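Local atomic coordinates of YqgE/AlgH family protein (PDB entry 2GS5), a protein that is of unknown function but belongs to the UPF0301 (AlgH) family and folds round a mixed beta-sheet. Residues A[154-159]-A[180-185]; A[69-74]-A[130-135]; A[46-51]-A[138-143]; A[52-57]-A[77-82]; A[92-97]-A[110-115]. One frame throughout, in Å; residues are numbered along the deposited sequence.

Interaction 1 of 5, residues A[154-159]-A[180-185]; sequences DWFVAP and RQPMPL
Phe156 sends its ring out from the strand with CG anti to the backbone N (chi1 -176°), and Leu185 swings CG to the side opposite its carbonyl carbon (chi1 -56°), so that one methyl comes to rest on the ring. The contact joins an outer strand of the AlgH-type sheet, 155-159, to the irregular chain that leaves helix 173-179. Leu185 CD1 stands almost straight above the Phe156 ring, 3.7 Å from its centroid and 7° off the normal, a CH-pi contact with the methyl over the middle of one face. Pro182 CD approaches the same ring obliquely from the CZ end. Gln181 is bent at chi2 and brings its amide back to the strand: OE1 lies near the plane of the ring, 3.4 Å from Phe156 CE2, and is equally close to Ala158 CB. The other end of this amide, NE2, is held by Val177 O of the helix and by a water. Arg180, bent at chi3, reaches the last residue of the strand; its NH2 donates to Pro159 O at 3.1 Å, in the carbonyl plane, while a salt bridge to Asp164 is its stronger tie. One water joins the three polar groups, donating to Pro159 O at 2.7 Å and accepting from Arg180 NE at 3.0 Å and Gln181 NE2 at 2.9 Å.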
# COMPACT_ATOMS: atom_id res chain seq x y z
N ASP A 154 7.35 12.51 9.63
CA ASP A 154 6.62 12.52 8.34
C ASP A 154 5.64 11.37 8.17
O ASP A 154 4.62 11.51 7.47
CB ASP A 154 7.59 12.44 7.16
CG ASP A 154 8.42 13.69 6.97
OD1 ASP A 154 8.30 14.66 7.77
OD2 ASP A 154 9.24 13.68 6.02
N TRP A 155 5.96 10.24 8.77
CA TRP A 155 5.22 9.00 8.57
C TRP A 155 5.00 8.29 9.88
O TRP A 155 5.84 8.36 10.77
CB TRP A 155 6.01 8.05 7.68
CG TRP A 155 6.51 8.62 6.42
CD1 TRP A 155 7.79 9.00 6.16
CD2 TRP A 155 5.76 8.89 5.24
NE1 TRP A 155 7.89 9.48 4.88
CE2 TRP A 155 6.65 9.43 4.30
CE3 TRP A 155 4.42 8.72 4.88
CZ2 TRP A 155 6.24 9.82 3.02
CZ3 TRP A 155 4.02 9.10 3.61
CH2 TRP A 155 4.92 9.64 2.70
N PHE A 156 3.88 7.58 9.98
CA PHE A 156 3.64 6.62 11.04
C PHE A 156 3.59 5.24 10.40
O PHE A 156 2.84 5.02 9.45
CB PHE A 156 2.34 6.94 11.78
CG PHE A 156 2.07 6.03 12.96
CD1 PHE A 156 2.60 6.31 14.20
CD2 PHE A 156 1.30 4.89 12.80
CE1 PHE A 156 2.35 5.47 15.29
CE2 PHE A 156 1.05 4.06 13.87
CZ PHE A 156 1.57 4.34 15.11
N VAL A 157 4.41 4.33 10.91
CA VAL A 157 4.52 2.99 10.36
C VAL A 157 3.51 2.09 11.06
O VAL A 157 3.52 1.99 12.28
CB VAL A 157 5.93 2.44 10.54
CG1 VAL A 157 6.09 1.05 9.93
CG2 VAL A 157 6.91 3.39 9.92
N ALA A 158 2.64 1.45 10.28
CA ALA A 158 1.58 0.58 10.82
C ALA A 158 1.40 -0.65 9.95
O ALA A 158 1.68 -0.62 8.76
CB ALA A 158 0.27 1.34 10.89
N PRO A 159 0.94 -1.75 10.56
CA PRO A 159 0.63 -2.91 9.72
C PRO A 159 -0.51 -2.63 8.73
O PRO A 159 -1.51 -2.02 9.10
CB PRO A 159 0.26 -4.00 10.71
CG PRO A 159 0.09 -3.34 12.02
CD PRO A 159 0.72 -2.00 11.99
N ARG A 180 -7.42 2.85 13.09
CA ARG A 180 -6.90 1.60 13.67
C ARG A 180 -5.73 1.79 14.62
O ARG A 180 -5.32 0.84 15.29
CB ARG A 180 -6.38 0.66 12.57
CG ARG A 180 -7.38 0.17 11.58
CD ARG A 180 -6.89 -1.13 10.96
NE ARG A 180 -5.60 -1.01 10.25
CZ ARG A 180 -5.47 -0.73 8.95
NH1 ARG A 180 -6.53 -0.50 8.19
NH2 ARG A 180 -4.26 -0.68 8.40
N GLN A 181 -5.15 2.99 14.65
CA GLN A 181 -3.88 3.21 15.37
C GLN A 181 -4.12 3.61 16.81
O GLN A 181 -5.22 4.00 17.16
CB GLN A 181 -3.05 4.26 14.63
CG GLN A 181 -2.84 3.94 13.14
CD GLN A 181 -2.43 2.49 12.91
OE1 GLN A 181 -1.59 1.96 13.64
NE2 GLN A 181 -3.01 1.84 11.90
N PRO A 182 -3.08 3.49 17.66
CA PRO A 182 -3.22 3.89 19.05
C PRO A 182 -3.61 5.35 19.20
O PRO A 182 -3.28 6.18 18.35
CB PRO A 182 -1.81 3.67 19.62
CG PRO A 182 -1.22 2.63 18.75
CD PRO A 182 -1.73 2.95 17.39
N MSE A 183 -4.29 5.66 20.29
CA MSE A 183 -4.57 7.05 20.60
C MSE A 183 -3.26 7.81 20.72
O MSE A 183 -2.25 7.26 21.18
CB MSE A 183 -5.38 7.17 21.89
CG MSE A 183 -6.81 6.74 21.74
SE MSE A 183 -7.89 8.04 20.74
CE MSE A 183 -8.10 9.37 22.16
N PRO A 184 -3.27 9.10 20.33
CA PRO A 184 -4.41 9.89 19.87
C PRO A 184 -4.68 9.89 18.37
O PRO A 184 -5.44 10.72 17.90
CB PRO A 184 -4.00 11.29 20.30
CG PRO A 184 -2.52 11.30 20.05
CD PRO A 184 -2.05 9.92 20.40
N LEU A 185 -4.10 8.97 17.60
CA LEU A 185 -4.17 9.10 16.14
C LEU A 185 -5.60 9.15 15.58
O LEU A 185 -5.84 9.89 14.64
CB LEU A 185 -3.38 8.01 15.42
CG LEU A 185 -1.88 7.80 15.71
CD1 LEU A 185 -1.13 7.31 14.46
CD2 LEU A 185 -1.18 8.99 16.35
O HOH W 1 -2.76 -1.01 11.32

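Interaction 2 of 5, residues A[69-74]-A[130-135]; sequences PCVTKP and SGMRLF
Met132, a selenomethionine, lays its terminal methyl against Val71 and Cys70: CE is only 3.4 Å from Val71 CG2, closer than ordinary carbon contact, and 3.8 Å from Cys70 CB. Its chain runs straight from the backbone, with CG anti to N (chi1 -171°), and turns only at the last torsion, which carries the methyl to the valine. Val71 CG2 also meets Leu134 CD1, the two side chains crossing at about a right angle, so one branch of the valine touches two residues that project from the same side of the strand. Two hydrogen bonds fix the loop beside this apolar patch. Thr72 N donates to Met132 O at 2.9 Å, and Met132 N gives its hydrogen to Thr72 OG1 at 3.0 Å, the threonine hydroxyl standing in for the carbonyl that a regular strand partner would offer. Thr72 OG1 is also 2.7 Å from a water that donates to Ser130 O. The segment 69-74 is thus a loop fastened to the edge of strand 129-141 just before the chain enters strand 76-79, which pairs in parallel with the next part of that strand. Arg133 points to the other face of the strand and bends at chi2 and chi3 to bring its guanidinium beside Pro74; NH2 lies 3.6 Å from Pro74 CD and is hydrogen-bonded to Ala167 O. Arg133 NE donates to a second water at 2.9 Å, and this water gives its two hydrogens to Thr72 O and Pro74 O, joining the guanidinium to the loop on both sides of Lys73.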
# COMPACT_ATOMS: atom_id res chain seq x y z
N PRO A 69 -10.58 -9.76 -14.63
CA PRO A 69 -11.28 -10.73 -13.77
C PRO A 69 -10.73 -10.94 -12.35
O PRO A 69 -11.46 -11.36 -11.47
CB PRO A 69 -11.19 -12.03 -14.57
CG PRO A 69 -11.03 -11.60 -15.98
CD PRO A 69 -10.21 -10.35 -15.93
N CYS A 70 -9.45 -10.63 -12.14
CA CYS A 70 -8.81 -10.78 -10.83
C CYS A 70 -8.88 -9.52 -9.99
O CYS A 70 -8.55 -9.56 -8.79
CB CYS A 70 -7.33 -11.12 -10.99
SG CYS A 70 -6.98 -12.75 -11.62
N VAL A 71 -9.28 -8.40 -10.59
CA VAL A 71 -9.15 -7.10 -9.92
C VAL A 71 -10.41 -6.75 -9.14
O VAL A 71 -11.52 -6.79 -9.67
CB VAL A 71 -8.83 -5.97 -10.92
CG1 VAL A 71 -8.79 -4.62 -10.23
CG2 VAL A 71 -7.50 -6.24 -11.62
N THR A 72 -10.21 -6.39 -7.88
CA THR A 72 -11.28 -5.94 -7.01
C THR A 72 -11.85 -4.61 -7.49
O THR A 72 -11.10 -3.73 -7.92
CB THR A 72 -10.74 -5.78 -5.58
OG1 THR A 72 -10.14 -7.01 -5.16
CG2 THR A 72 -11.84 -5.35 -4.61
N LYS A 73 -13.16 -4.44 -7.42
CA LYS A 73 -13.76 -3.16 -7.77
C LYS A 73 -13.32 -2.07 -6.79
O LYS A 73 -13.14 -2.34 -5.60
CB LYS A 73 -15.30 -3.26 -7.78
CG LYS A 73 -15.85 -4.06 -8.95
CD LYS A 73 -17.38 -4.07 -9.00
CE LYS A 73 -18.00 -5.09 -8.06
NZ LYS A 73 -19.41 -5.38 -8.45
N PRO A 74 -13.13 -0.83 -7.28
CA PRO A 74 -13.25 -0.42 -8.68
C PRO A 74 -12.03 -0.83 -9.51
O PRO A 74 -10.87 -0.69 -9.06
CB PRO A 74 -13.37 1.10 -8.59
CG PRO A 74 -12.73 1.46 -7.34
CD PRO A 74 -12.79 0.30 -6.40
N SER A 130 -8.08 -13.53 -3.12
CA SER A 130 -9.44 -13.10 -2.80
C SER A 130 -9.67 -11.67 -3.27
O SER A 130 -10.81 -11.22 -3.35
CB SER A 130 -9.73 -13.20 -1.31
OG SER A 130 -8.81 -12.44 -0.54
N GLY A 131 -8.59 -10.97 -3.55
CA GLY A 131 -8.66 -9.60 -4.04
C GLY A 131 -7.34 -9.17 -4.63
O GLY A 131 -6.32 -9.80 -4.39
N MSE A 132 -7.37 -8.12 -5.44
CA MSE A 132 -6.16 -7.60 -6.07
C MSE A 132 -6.40 -6.17 -6.55
O MSE A 132 -7.50 -5.82 -6.96
CB MSE A 132 -5.76 -8.49 -7.24
CG MSE A 132 -4.42 -8.18 -7.84
SE MSE A 132 -4.12 -9.36 -9.35
CE MSE A 132 -4.94 -8.21 -10.70
N ARG A 133 -5.35 -5.36 -6.53
CA ARG A 133 -5.42 -3.98 -6.99
C ARG A 133 -4.15 -3.67 -7.77
O ARG A 133 -3.07 -4.18 -7.43
CB ARG A 133 -5.56 -3.04 -5.80
CG ARG A 133 -5.76 -1.57 -6.16
CD ARG A 133 -6.63 -0.86 -5.14
NE ARG A 133 -8.02 -1.28 -5.27
CZ ARG A 133 -8.98 -1.01 -4.39
NH1 ARG A 133 -8.71 -0.32 -3.29
NH2 ARG A 133 -10.22 -1.45 -4.62
N LEU A 134 -4.29 -2.85 -8.80
CA LEU A 134 -3.17 -2.50 -9.68
C LEU A 134 -2.77 -1.05 -9.48
O LEU A 134 -3.62 -0.17 -9.39
CB LEU A 134 -3.55 -2.73 -11.15
CG LEU A 134 -3.77 -4.20 -11.51
CD1 LEU A 134 -4.35 -4.34 -12.90
CD2 LEU A 134 -2.47 -4.98 -11.41
N PHE A 135 -1.46 -0.82 -9.42
CA PHE A 135 -0.91 0.50 -9.13
C PHE A 135 0.05 0.95 -10.21
O PHE A 135 0.97 0.23 -10.56
CB PHE A 135 -0.17 0.47 -7.79
CG PHE A 135 -1.04 0.03 -6.66
CD1 PHE A 135 -1.73 0.96 -5.88
CD2 PHE A 135 -1.22 -1.33 -6.41
CE1 PHE A 135 -2.57 0.55 -4.87
CE2 PHE A 135 -2.05 -1.74 -5.38
CZ PHE A 135 -2.72 -0.81 -4.61
O HOH W 2 -8.99 -2.26 -7.80
O HOH W 3 -11.94 -8.79 -4.10

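Interaction 3 of 5, residues A[46-51]-A[138-143]; sequences ATFGVN and HAEWAP
Thr47 and Trp141 pair through both their backbone groups: Thr47 N donates to Trp141 O at 3.0 Å, and Trp141 N returns a bond to Thr47 O at 2.8 Å. Two residues on, Gly49 N and Ala139 O, and Ala139 N and Gly49 O, repeat the exchange at 2.9 Å each, the second bond almost straight at 179°. Between these antiparallel hydrogen-bonded pairs, Phe48 and Glu140 form a non-hydrogen-bonded pair whose side chains run alongside each other, Glu140 CD 3.8 Å from Phe48 CE1. His138 flanks Phe48 on the same face, its ring plane turned 55° from the phenyl. Its CG sits between backbone N and carbonyl carbon (chi1 65°), which lets ND1 make a weak bond to Ala139 O; NE2 is hydrogen-bonded to Asn84 ND2. On the other face, Thr47 OG1 is bonded to His42 and Trp141 NE1 to Glu149, so both buried polar groups are satisfied from outside the pair. The two strands lie in the interior of the sheet: strand 36-42 continues it beyond 47-51, and helix 145-151 packs through Leu146 on the face of Thr47 and Trp141.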
# COMPACT_ATOMS: atom_id res chain seq x y z
N ALA A 46 17.27 0.08 -1.67
CA ALA A 46 16.30 1.16 -1.45
C ALA A 46 15.03 0.61 -0.81
O ALA A 46 14.92 -0.59 -0.61
CB ALA A 46 15.95 1.84 -2.75
N THR A 47 14.09 1.49 -0.50
CA THR A 47 12.77 1.09 -0.05
C THR A 47 11.79 1.54 -1.12
O THR A 47 11.89 2.67 -1.60
CB THR A 47 12.39 1.74 1.28
OG1 THR A 47 13.43 1.47 2.23
CG2 THR A 47 11.07 1.20 1.82
N PHE A 48 10.87 0.66 -1.50
CA PHE A 48 9.87 0.96 -2.52
C PHE A 48 8.49 0.76 -1.95
O PHE A 48 8.26 -0.16 -1.16
CB PHE A 48 10.01 0.02 -3.72
CG PHE A 48 11.36 0.11 -4.38
CD1 PHE A 48 11.55 0.93 -5.48
CD2 PHE A 48 12.43 -0.63 -3.90
CE1 PHE A 48 12.80 1.00 -6.09
CE2 PHE A 48 13.68 -0.57 -4.50
CZ PHE A 48 13.85 0.26 -5.60
N GLY A 49 7.54 1.60 -2.37
CA GLY A 49 6.17 1.46 -1.94
C GLY A 49 5.17 1.94 -2.95
O GLY A 49 5.54 2.60 -3.92
N VAL A 50 3.92 1.55 -2.74
CA VAL A 50 2.82 2.07 -3.53
C VAL A 50 1.74 2.67 -2.61
O VAL A 50 1.27 2.05 -1.64
CB VAL A 50 2.20 1.00 -4.47
CG1 VAL A 50 3.18 0.61 -5.60
CG2 VAL A 50 1.72 -0.23 -3.70
N ASN A 51 1.35 3.90 -2.94
CA ASN A 51 0.24 4.54 -2.27
C ASN A 51 -1.03 3.74 -2.52
O ASN A 51 -1.27 3.31 -3.65
CB ASN A 51 0.09 5.96 -2.80
CG ASN A 51 -0.88 6.81 -1.98
OD1 ASN A 51 -1.36 6.41 -0.92
ND2 ASN A 51 -1.16 8.00 -2.50
N HIS A 138 5.29 4.32 -8.51
CA HIS A 138 5.65 3.96 -7.15
C HIS A 138 6.43 5.08 -6.49
O HIS A 138 6.76 6.09 -7.12
CB HIS A 138 6.48 2.68 -7.14
CG HIS A 138 7.80 2.82 -7.83
ND1 HIS A 138 8.95 3.20 -7.17
CD2 HIS A 138 8.14 2.67 -9.13
CE1 HIS A 138 9.95 3.25 -8.04
NE2 HIS A 138 9.48 2.93 -9.23
N ALA A 139 6.67 4.90 -5.19
CA ALA A 139 7.48 5.79 -4.37
C ALA A 139 8.77 5.05 -3.99
O ALA A 139 8.76 3.84 -3.83
CB ALA A 139 6.71 6.19 -3.13
N GLU A 140 9.87 5.79 -3.91
CA GLU A 140 11.17 5.22 -3.57
C GLU A 140 11.83 6.06 -2.49
O GLU A 140 11.74 7.29 -2.52
CB GLU A 140 12.09 5.15 -4.80
CG GLU A 140 13.45 4.46 -4.55
CD GLU A 140 14.40 4.43 -5.75
OE1 GLU A 140 14.01 4.87 -6.85
OE2 GLU A 140 15.56 3.99 -5.58
N TRP A 141 12.49 5.39 -1.55
CA TRP A 141 13.36 6.03 -0.56
C TRP A 141 14.78 5.53 -0.74
O TRP A 141 15.03 4.32 -0.76
CB TRP A 141 12.91 5.73 0.88
CG TRP A 141 11.68 6.45 1.26
CD1 TRP A 141 11.60 7.60 1.99
CD2 TRP A 141 10.34 6.12 0.89
NE1 TRP A 141 10.29 8.00 2.10
CE2 TRP A 141 9.50 7.11 1.43
CE3 TRP A 141 9.77 5.08 0.15
CZ2 TRP A 141 8.11 7.08 1.27
CZ3 TRP A 141 8.39 5.06 -0.02
CH2 TRP A 141 7.58 6.05 0.54
N ALA A 142 15.71 6.47 -0.85
CA ALA A 142 17.12 6.12 -0.83
C ALA A 142 17.47 5.44 0.49
O ALA A 142 16.76 5.60 1.49
CB ALA A 142 17.97 7.35 -1.01
N PRO A 143 18.58 4.69 0.52
CA PRO A 143 19.04 4.10 1.77
C PRO A 143 19.10 5.13 2.89
O PRO A 143 19.65 6.21 2.70
CB PRO A 143 20.44 3.61 1.43
CG PRO A 143 20.40 3.33 -0.02
CD PRO A 143 19.45 4.33 -0.61

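Interaction 4 of 5, residues A[52-57]-A[77-82]; sequences LASRSD and LYIGGP
A short antiparallel beta bridge, Arg55 with Tyr78, ties the connection after strand 47-51 to strand 76-79 of the mixed sheet. Arg55 and Tyr78 form the non-hydrogen-bonded pair, flanked by two backbone bonds: Ile79 N to Ser54 O at 2.8 Å, running nearly along the C=O axis, and Ser56 N to Leu77 O at 2.9 Å. Tyr78 CG lies opposite its own carbonyl carbon (chi1 -83°), which places the phenol against Arg55. Arg55 crosses one face of it. The alpha carbon stands over the centre, with CA 3.9 Å from the centroid of the Tyr78 ring in a CH-pi contact, and the aliphatic chain continues toward the hydroxyl end, where CG comes within 3.5 Å of Tyr78 CE1. It is thus the backbone and methylenes of the arginine that cover the phenol, the guanidinium plane being turned 49° from it; Arg55 NE makes a weak bond to Ser56 O of its own segment. The tyrosine also packs against Arg133 and Phe135 of strand 129-141, which sets its ring between that strand and Arg55. Away from the tyrosine ring, Ser56 CB touches Ile79 CD1 at 3.7 Å. A water accepts from Ser54 N and donates to Ile79 O, adding a link where the two chains begin to part. Leu77 O takes two donors from one residue: beside the amide of Ser56, which arrives in the carbonyl plane, the hydroxyl OG donates from above that plane at 2.6 Å, while also accepting from Val58 N.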
# COMPACT_ATOMS: atom_id res chain seq x y z
N LEU A 52 -1.82 3.56 -1.46
CA LEU A 52 -3.10 2.85 -1.53
C LEU A 52 -4.31 3.77 -1.60
O LEU A 52 -5.43 3.30 -1.78
CB LEU A 52 -3.25 1.94 -0.30
CG LEU A 52 -2.14 0.93 -0.05
CD1 LEU A 52 -2.49 0.08 1.17
CD2 LEU A 52 -1.94 0.04 -1.28
N ALA A 53 -4.07 5.08 -1.46
CA ALA A 53 -5.14 6.03 -1.16
C ALA A 53 -5.66 6.82 -2.34
O ALA A 53 -6.62 7.60 -2.18
CB ALA A 53 -4.66 7.00 -0.07
N SER A 54 -5.08 6.64 -3.52
CA SER A 54 -5.36 7.53 -4.65
C SER A 54 -5.74 6.80 -5.94
O SER A 54 -4.89 6.39 -6.70
CB SER A 54 -4.16 8.42 -4.90
OG SER A 54 -4.49 9.44 -5.83
N ARG A 55 -7.04 6.69 -6.17
CA ARG A 55 -7.57 6.06 -7.36
C ARG A 55 -7.38 6.97 -8.59
O ARG A 55 -7.53 8.20 -8.48
CB ARG A 55 -9.06 5.82 -7.12
CG ARG A 55 -9.72 4.80 -7.97
CD ARG A 55 -11.19 5.09 -8.06
NE ARG A 55 -11.45 5.54 -9.42
CZ ARG A 55 -12.42 5.09 -10.22
NH1 ARG A 55 -13.32 4.22 -9.77
NH2 ARG A 55 -12.51 5.57 -11.45
N SER A 56 -7.05 6.39 -9.74
CA SER A 56 -7.05 7.13 -11.00
C SER A 56 -8.35 6.90 -11.77
O SER A 56 -9.17 6.08 -11.38
CB SER A 56 -5.85 6.76 -11.88
OG SER A 56 -6.11 5.63 -12.69
N ASP A 57 -8.49 7.62 -12.87
CA ASP A 57 -9.65 7.47 -13.74
C ASP A 57 -9.38 6.53 -14.92
O ASP A 57 -10.20 6.43 -15.84
CB ASP A 57 -10.10 8.84 -14.24
CG ASP A 57 -10.55 9.74 -13.10
OD1 ASP A 57 -11.49 9.35 -12.36
OD2 ASP A 57 -9.95 10.83 -12.92
N LEU A 77 -6.83 1.66 -12.33
CA LEU A 77 -5.48 1.80 -11.83
C LEU A 77 -5.50 2.80 -10.68
O LEU A 77 -6.16 3.85 -10.76
CB LEU A 77 -4.53 2.29 -12.93
CG LEU A 77 -4.25 1.32 -14.08
CD1 LEU A 77 -3.33 1.98 -15.12
CD2 LEU A 77 -3.63 0.05 -13.54
N TYR A 78 -4.76 2.47 -9.63
CA TYR A 78 -4.49 3.40 -8.54
C TYR A 78 -3.13 4.04 -8.82
O TYR A 78 -2.28 3.42 -9.46
CB TYR A 78 -4.53 2.67 -7.19
CG TYR A 78 -5.96 2.53 -6.66
CD1 TYR A 78 -6.94 1.89 -7.41
CD2 TYR A 78 -6.32 3.04 -5.42
CE1 TYR A 78 -8.23 1.77 -6.95
CE2 TYR A 78 -7.63 2.93 -4.94
CZ TYR A 78 -8.57 2.29 -5.71
OH TYR A 78 -9.88 2.17 -5.24
N ILE A 79 -2.94 5.27 -8.35
CA ILE A 79 -1.68 5.98 -8.56
C ILE A 79 -0.76 5.58 -7.41
O ILE A 79 -0.97 5.99 -6.27
CB ILE A 79 -1.88 7.49 -8.59
CG1 ILE A 79 -2.87 7.85 -9.69
CG2 ILE A 79 -0.53 8.20 -8.82
CD1 ILE A 79 -2.35 7.56 -11.07
N GLY A 80 0.21 4.74 -7.71
CA GLY A 80 1.11 4.23 -6.68
C GLY A 80 2.15 5.21 -6.19
O GLY A 80 2.62 5.12 -5.06
N GLY A 81 2.50 6.18 -7.03
CA GLY A 81 3.53 7.13 -6.68
C GLY A 81 4.01 7.89 -7.90
O GLY A 81 3.55 7.66 -9.02
N PRO A 82 4.96 8.80 -7.68
CA PRO A 82 5.38 9.72 -8.73
C PRO A 82 6.40 9.17 -9.73
O PRO A 82 6.62 9.78 -10.77
CB PRO A 82 5.99 10.87 -7.93
CG PRO A 82 6.57 10.21 -6.75
CD PRO A 82 5.63 9.09 -6.40
O HOH W 4 -3.19 4.90 -4.74

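Interaction 5 of 5, residues A[92-97]-A[110-115]; sequences GVTAQG and ANRLVM
Arg112 reaches across the end of strand 87-94, its side chain crossing that of Thr94 at about a right angle. Extended from CG to NE, it carries the guanidinium past the threonine. There NH1 has three acceptors round it, each 3.1 Å away in a weak, bent bond, so its two hydrogens must be shared: Thr94 O, Thr94 OG1 and Ala95 O, the last near the guanidinium plane. The threonine hydroxyl lies between its own backbone N and carbonyl carbon (chi1 60°), which turns OG1 to the arginine and CG2 to Val114. Gln96 sets its amide 48° from the guanidinium plane, NE2 over one face and offset toward the rim, while OE1 is its nearest atom, 3.5 Å from Arg112 NH2. Thr94 CG2 meets Val114 CG1 at 3.4 Å, a tight contact in which the two side chains cross nearly perpendicularly. On the opposite face of the sheet, Val93 and Leu113 lie side by side, Val93 CG2 4.0 Å from Leu113 CD2; helix 162-166 packs on both. Val114 CG2 packs over the backbone of Gly92, 3.4 Å from Gly92 O, where the glycine puts no side chain. The backbones are joined by paired bonds between Gly92 and Val114 and by Thr94 N to Arg112 O at 2.8 Å. A type II' turn from Ala110 to Leu113 leads strand 106-110 into strand 113-116, a tight beta-hairpin whose second strand is added antiparallel to 87-94.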
# COMPACT_ATOMS: atom_id res chain seq x y z
N GLY A 92 -1.96 -8.34 -4.23
CA GLY A 92 -3.07 -9.24 -3.97
C GLY A 92 -3.21 -9.59 -2.51
O GLY A 92 -2.31 -9.35 -1.70
N VAL A 93 -4.37 -10.16 -2.19
CA VAL A 93 -4.66 -10.78 -0.92
C VAL A 93 -4.82 -12.28 -1.20
O VAL A 93 -5.66 -12.66 -2.01
CB VAL A 93 -5.95 -10.20 -0.30
CG1 VAL A 93 -6.30 -10.90 1.03
CG2 VAL A 93 -5.84 -8.66 -0.14
N THR A 94 -3.99 -13.11 -0.58
CA THR A 94 -4.05 -14.55 -0.87
C THR A 94 -5.37 -15.15 -0.41
O THR A 94 -5.92 -14.76 0.63
CB THR A 94 -2.88 -15.33 -0.22
OG1 THR A 94 -2.92 -15.17 1.20
CG2 THR A 94 -1.52 -14.86 -0.75
N ALA A 95 -5.86 -16.10 -1.20
CA ALA A 95 -7.07 -16.84 -0.89
C ALA A 95 -6.80 -17.90 0.17
O ALA A 95 -5.66 -18.27 0.44
CB ALA A 95 -7.61 -17.51 -2.15
N GLN A 96 -7.87 -18.44 0.74
CA GLN A 96 -7.73 -19.55 1.66
C GLN A 96 -6.93 -20.66 0.97
O GLN A 96 -7.13 -20.94 -0.22
CB GLN A 96 -9.09 -20.10 2.10
CG GLN A 96 -10.03 -19.09 2.75
CD GLN A 96 -9.52 -18.50 4.07
OE1 GLN A 96 -8.92 -19.19 4.90
NE2 GLN A 96 -9.80 -17.23 4.28
N GLY A 97 -6.00 -21.25 1.71
CA GLY A 97 -5.22 -22.38 1.22
C GLY A 97 -3.85 -22.04 0.66
O GLY A 97 -3.00 -22.93 0.53
N ALA A 110 3.65 -9.44 3.73
CA ALA A 110 3.42 -9.88 5.10
C ALA A 110 2.01 -10.43 5.17
O ALA A 110 1.13 -9.99 4.42
CB ALA A 110 3.60 -8.72 6.09
N ASN A 111 1.79 -11.41 6.05
CA ASN A 111 0.47 -11.99 6.24
C ASN A 111 -0.09 -12.48 4.89
O ASN A 111 0.56 -13.27 4.23
CB ASN A 111 -0.43 -11.00 6.97
CG ASN A 111 0.14 -10.58 8.32
OD1 ASN A 111 0.64 -11.41 9.08
ND2 ASN A 111 0.07 -9.29 8.62
N ARG A 112 -1.27 -12.00 4.48
CA ARG A 112 -1.89 -12.44 3.22
C ARG A 112 -1.58 -11.53 2.04
O ARG A 112 -2.02 -11.78 0.92
CB ARG A 112 -3.40 -12.58 3.38
CG ARG A 112 -3.81 -13.74 4.25
CD ARG A 112 -5.30 -14.01 4.17
NE ARG A 112 -5.62 -15.29 4.81
CZ ARG A 112 -5.49 -16.48 4.22
NH1 ARG A 112 -5.09 -16.59 2.97
NH2 ARG A 112 -5.78 -17.58 4.89
N LEU A 113 -0.81 -10.47 2.27
CA LEU A 113 -0.52 -9.53 1.20
C LEU A 113 0.62 -10.06 0.36
O LEU A 113 1.63 -10.50 0.89
CB LEU A 113 -0.16 -8.16 1.78
CG LEU A 113 -1.25 -7.52 2.63
CD1 LEU A 113 -0.79 -6.16 3.14
CD2 LEU A 113 -2.55 -7.39 1.85
N VAL A 114 0.44 -10.00 -0.96
CA VAL A 114 1.44 -10.48 -1.90
C VAL A 114 1.59 -9.51 -3.07
O VAL A 114 0.66 -8.78 -3.40
CB VAL A 114 1.04 -11.86 -2.50
CG1 VAL A 114 1.19 -12.95 -1.47
CG2 VAL A 114 -0.38 -11.82 -3.10
N MSE A 115 2.77 -9.49 -3.66
CA MSE A 115 2.95 -8.88 -4.98
C MSE A 115 2.69 -9.96 -6.03
O MSE A 115 3.27 -11.04 -5.97
CB MSE A 115 4.36 -8.28 -5.11
CG MSE A 115 4.51 -6.81 -4.69
SE MSE A 115 6.15 -6.20 -5.51
CE MSE A 115 7.39 -7.59 -4.90

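In the fold
From the N terminus, the first strand to enter these contacts is 47-51, and interaction 3 closes the longest loop of the five by pairing it with the end of strand 129-141. Interactions 2, 4 and 5 all fall within that loop. Interaction 4 bridges 52-57 to 77-82; it crosses interaction 2, whose loop 69-74 lies between those segments and reaches forward to the start of strand 129-141. Interaction 5 lies wholly within the span of interaction 2 and adds strand 113-116 beside 87-94. Strand 129-141 serves interactions 2 and 3 at its two ends. Interaction 1 follows in series, tying strand 155-159 to the C-terminal segment; it meets interaction 3 where Trp155 packs on Trp141.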